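Local coordinates for protein MymaA.19257.a.B3 (PDB 6Q10) that is of unknown function, a predicted membrane-anchored mycobacterial protein whose soluble part, described here, contains a LytR_C domain and may act at the cell envelope, at residues 90-93 against 97-100; 45-50 against 110-115. One frame throughout, in Å; residues are numbered along the deposited sequence.

Contact 1: 90-93 against 97-100. With EDO (1,2-ethanediol), chain B.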
# COMPACT_ATOMS: atom_id res chain seq x y z
N ALA A 90 2.56 -5.49 -1.11
CA ALA A 90 1.56 -5.94 -0.16
C ALA A 90 0.52 -4.85 0.11
O ALA A 90 -0.68 -5.12 0.11
CB ALA A 90 2.24 -6.37 1.16
N VAL A 91 0.98 -3.61 0.34
CA VAL A 91 0.05 -2.50 0.52
C VAL A 91 -0.83 -2.32 -0.72
O VAL A 91 -2.02 -2.03 -0.62
CB VAL A 91 0.81 -1.21 0.86
CG1 VAL A 91 -0.17 -0.05 1.03
CG2 VAL A 91 1.62 -1.42 2.16
N TRP A 92 -0.24 -2.49 -1.91
CA TRP A 92 -1.00 -2.25 -3.13
C TRP A 92 -2.16 -3.22 -3.32
O TRP A 92 -3.12 -2.91 -4.02
CB TRP A 92 -0.01 -2.32 -4.32
CG TRP A 92 -0.45 -1.75 -5.62
CD1 TRP A 92 -1.18 -0.62 -5.83
CD2 TRP A 92 -0.14 -2.30 -6.91
NE1 TRP A 92 -1.33 -0.43 -7.20
CE2 TRP A 92 -0.72 -1.46 -7.87
CE3 TRP A 92 0.54 -3.44 -7.33
CZ2 TRP A 92 -0.62 -1.72 -9.24
CZ3 TRP A 92 0.65 -3.69 -8.69
CH2 TRP A 92 0.08 -2.83 -9.62
N LEU A 93 -2.08 -4.40 -2.70
CA LEU A 93 -3.21 -5.33 -2.72
C LEU A 93 -4.46 -4.71 -2.12
O LEU A 93 -5.57 -4.93 -2.61
CB LEU A 93 -2.85 -6.59 -1.93
CG LEU A 93 -1.77 -7.43 -2.58
CD1 LEU A 93 -1.32 -8.48 -1.55
CD2 LEU A 93 -2.27 -8.12 -3.86
N CYS A 97 -5.83 1.23 -6.11
CA CYS A 97 -6.03 2.32 -7.07
C CYS A 97 -5.16 3.52 -6.74
O CYS A 97 -5.42 4.62 -7.23
CB CYS A 97 -7.51 2.67 -7.15
SG CYS A 97 -8.43 1.22 -7.83
N THR A 98 -4.15 3.32 -5.91
CA THR A 98 -3.15 4.34 -5.63
C THR A 98 -2.05 4.32 -6.70
O THR A 98 -1.89 3.34 -7.44
CB THR A 98 -2.54 4.14 -4.25
OG1 THR A 98 -1.98 2.83 -4.17
CG2 THR A 98 -3.59 4.37 -3.16
N GLU A 99 -1.33 5.44 -6.81
CA GLU A 99 -0.20 5.60 -7.72
C GLU A 99 1.07 5.20 -6.98
O GLU A 99 1.26 5.56 -5.81
CB GLU A 99 -0.09 7.04 -8.21
CG GLU A 99 -1.35 7.49 -8.92
CD GLU A 99 -1.10 8.67 -9.82
OE1 GLU A 99 -0.08 9.37 -9.61
OE2 GLU A 99 -1.91 8.89 -10.75
N LEU A 100 1.95 4.48 -7.68
CA LEU A 100 3.19 3.96 -7.10
C LEU A 100 4.37 4.85 -7.45
O LEU A 100 4.61 5.12 -8.63
CB LEU A 100 3.47 2.55 -7.64
CG LEU A 100 2.35 1.53 -7.48
CD1 LEU A 100 2.67 0.28 -8.29
CD2 LEU A 100 2.17 1.22 -6.02
C1 EDO B . 0.96 2.63 -11.04
O1 EDO B . 1.74 3.68 -10.43
C2 EDO B . -0.50 2.72 -10.63
O2 EDO B . -1.03 4.01 -10.98
O HOH W 1 -2.86 1.50 -9.00

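Contact 2: 45-50 against 110-115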
# COMPACT_ATOMS: atom_id res chain seq x y z
N ALA A 45 -5.14 7.39 10.94
CA ALA A 45 -5.20 6.49 12.10
C ALA A 45 -6.17 5.35 11.85
O ALA A 45 -5.90 4.20 12.25
CB ALA A 45 -5.59 7.28 13.35
N ASP A 46 -7.32 5.64 11.23
CA ASP A 46 -8.30 4.60 10.94
C ASP A 46 -7.71 3.56 10.01
O ASP A 46 -7.86 2.35 10.24
CB ASP A 46 -9.56 5.20 10.30
CG ASP A 46 -10.32 6.08 11.24
OD1 ASP A 46 -10.19 5.89 12.47
OD2 ASP A 46 -11.07 6.95 10.75
N VAL A 47 -7.02 4.00 8.95
CA VAL A 47 -6.48 3.06 7.98
C VAL A 47 -5.32 2.28 8.57
O VAL A 47 -5.18 1.07 8.35
CB VAL A 47 -6.10 3.78 6.67
CG1 VAL A 47 -5.29 2.87 5.73
CG2 VAL A 47 -7.35 4.29 5.98
N ALA A 48 -4.46 2.95 9.35
CA ALA A 48 -3.38 2.24 10.04
C ALA A 48 -3.94 1.13 10.93
O ALA A 48 -3.39 0.01 10.99
CB ALA A 48 -2.54 3.23 10.86
N GLY A 49 -5.04 1.41 11.64
CA GLY A 49 -5.67 0.38 12.45
C GLY A 49 -6.24 -0.75 11.60
O GLY A 49 -6.13 -1.92 11.96
N ALA A 50 -6.83 -0.40 10.45
CA ALA A 50 -7.38 -1.44 9.57
C ALA A 50 -6.28 -2.34 9.02
O ALA A 50 -6.46 -3.56 8.90
CB ALA A 50 -8.16 -0.80 8.43
N VAL A 110 7.67 2.11 3.83
CA VAL A 110 6.73 2.42 2.77
C VAL A 110 5.67 3.37 3.31
O VAL A 110 5.14 3.16 4.41
CB VAL A 110 6.08 1.13 2.26
CG1 VAL A 110 4.97 1.46 1.27
CG2 VAL A 110 7.16 0.23 1.61
N ASP A 111 5.35 4.43 2.55
CA ASP A 111 4.30 5.36 2.93
C ASP A 111 3.05 5.09 2.08
O ASP A 111 3.13 5.15 0.85
CB ASP A 111 4.75 6.80 2.73
CG ASP A 111 6.01 7.16 3.52
OD1 ASP A 111 6.26 6.51 4.55
OD2 ASP A 111 6.75 8.07 3.12
N LEU A 112 1.92 4.83 2.74
CA LEU A 112 0.60 4.79 2.10
C LEU A 112 -0.01 6.17 2.33
O LEU A 112 -0.28 6.54 3.48
CB LEU A 112 -0.27 3.69 2.69
CG LEU A 112 -1.73 3.76 2.23
CD1 LEU A 112 -1.86 3.61 0.70
CD2 LEU A 112 -2.49 2.65 2.98
N VAL A 113 -0.15 6.95 1.26
CA VAL A 113 -0.60 8.33 1.33
C VAL A 113 -2.05 8.38 0.89
O VAL A 113 -2.37 8.01 -0.24
CB VAL A 113 0.27 9.24 0.44
CG1 VAL A 113 -0.11 10.72 0.71
CG2 VAL A 113 1.74 8.98 0.75
N LEU A 114 -2.93 8.79 1.79
CA LEU A 114 -4.37 8.81 1.52
C LEU A 114 -4.72 10.11 0.84
O LEU A 114 -4.52 11.18 1.41
CB LEU A 114 -5.17 8.67 2.81
CG LEU A 114 -4.69 7.45 3.60
CD1 LEU A 114 -5.58 7.38 4.84
CD2 LEU A 114 -4.73 6.16 2.80
N GLY A 115 -5.29 10.02 -0.36
CA GLY A 115 -5.80 11.19 -1.03
C GLY A 115 -7.26 11.47 -0.68
O GLY A 115 -7.91 10.74 0.07

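Contact 1: 90-93 against 97-100
W92 swings its indole beside its own carbonyl carbon (chi1 -164°) while L100 has CG anti to its carbonyl carbon, beside the backbone N, and the two side chains meet nearly at right angles. L100 lays both methyls over one face of the indole. L100 CD1 sits 3.9 Å from the centroid of the six-membered ring of W92 and 14° off the ring normal, a CH-pi contact, whereas CD2 of L100 lies over the pyrrole part, 3.8 Å from W92 CD1. Helix 85-94 and strand 99-102 are the second half of a beta-alpha-beta unit that starts at strand 76-80, and W92 packs against the start of the last strand. The polar end of the indole is served by a water in the plane of the ring: W92 NE1 donates to it at 3.1 Å, and the water donates on to T98 O at 2.6 Å, linking the helix to the residue just ahead of the strand. T98 OG1 is hydrogen-bonded to A95 O, within the turn. H151 of helix 144-153 stacks on the indole, and C155, just beyond that helix, forms a disulfide with C97. An ethanediol, probably from the crystallisation liquor, accepts a nearly straight bond from L100 N at its O1 (2.9 Å).

Contact 2: 45-50 against 110-115
V47 reaches from its helix to two leucines of strand 110-114, giving each a different methyl. CG2 of V47 lies 3.7 Å from L114 CD1, with V47 CB only slightly farther from that same methyl, at 4.1 Å; CG1 of V47 lies 3.9 Å from L112 CD2. The valine and L114 run past each other in opposite directions, whereas L112 meets the valine crosswise. The first torsion of V47 sets its fork: with CG1 anti to the backbone N (chi1 169°), that branch turns to L112, and CG2, anti to the carbonyl carbon, to L114. L112 and L114 lie two residues apart on the strand and so project from the same side of the sheet, which allows a single valine to bridge them. The contact is wholly apolar and all three side chains are buried. Behind the strand, the carboxylate of D111, between V110 and L112, is held by salt bridges to R33 and R105. V34 of the adjoining parallel strand 32-36 touches both V47 and L114, and F118 also packs on V47. Helix 43-54 thus lies against the sheet over strands 32-36 and 110-114, while L112 also meets V91 of helix 85-94.

Contacts 1 and 2 lie with their centres about 11 Å apart and meet through L112. Its CD2 faces the helix of contact 2, while L112 CD1 comes within 4.0 Å of V91 CG1 and 4.3 Å of T98 CG2, both from the segments of contact 1. Strand 76-80 separates strands 99-102 and 110-114 in the mixed sheet, and I78 on it touches side chains of both contacts: W92, T98 and L100 in the first, L112 in the second. In sequence, contact 1 is nested in the loop that contact 2 closes, and all four segments belong to the LytR_C region. The ethanediol belongs to contact 1, where R13 and V14 also bind it.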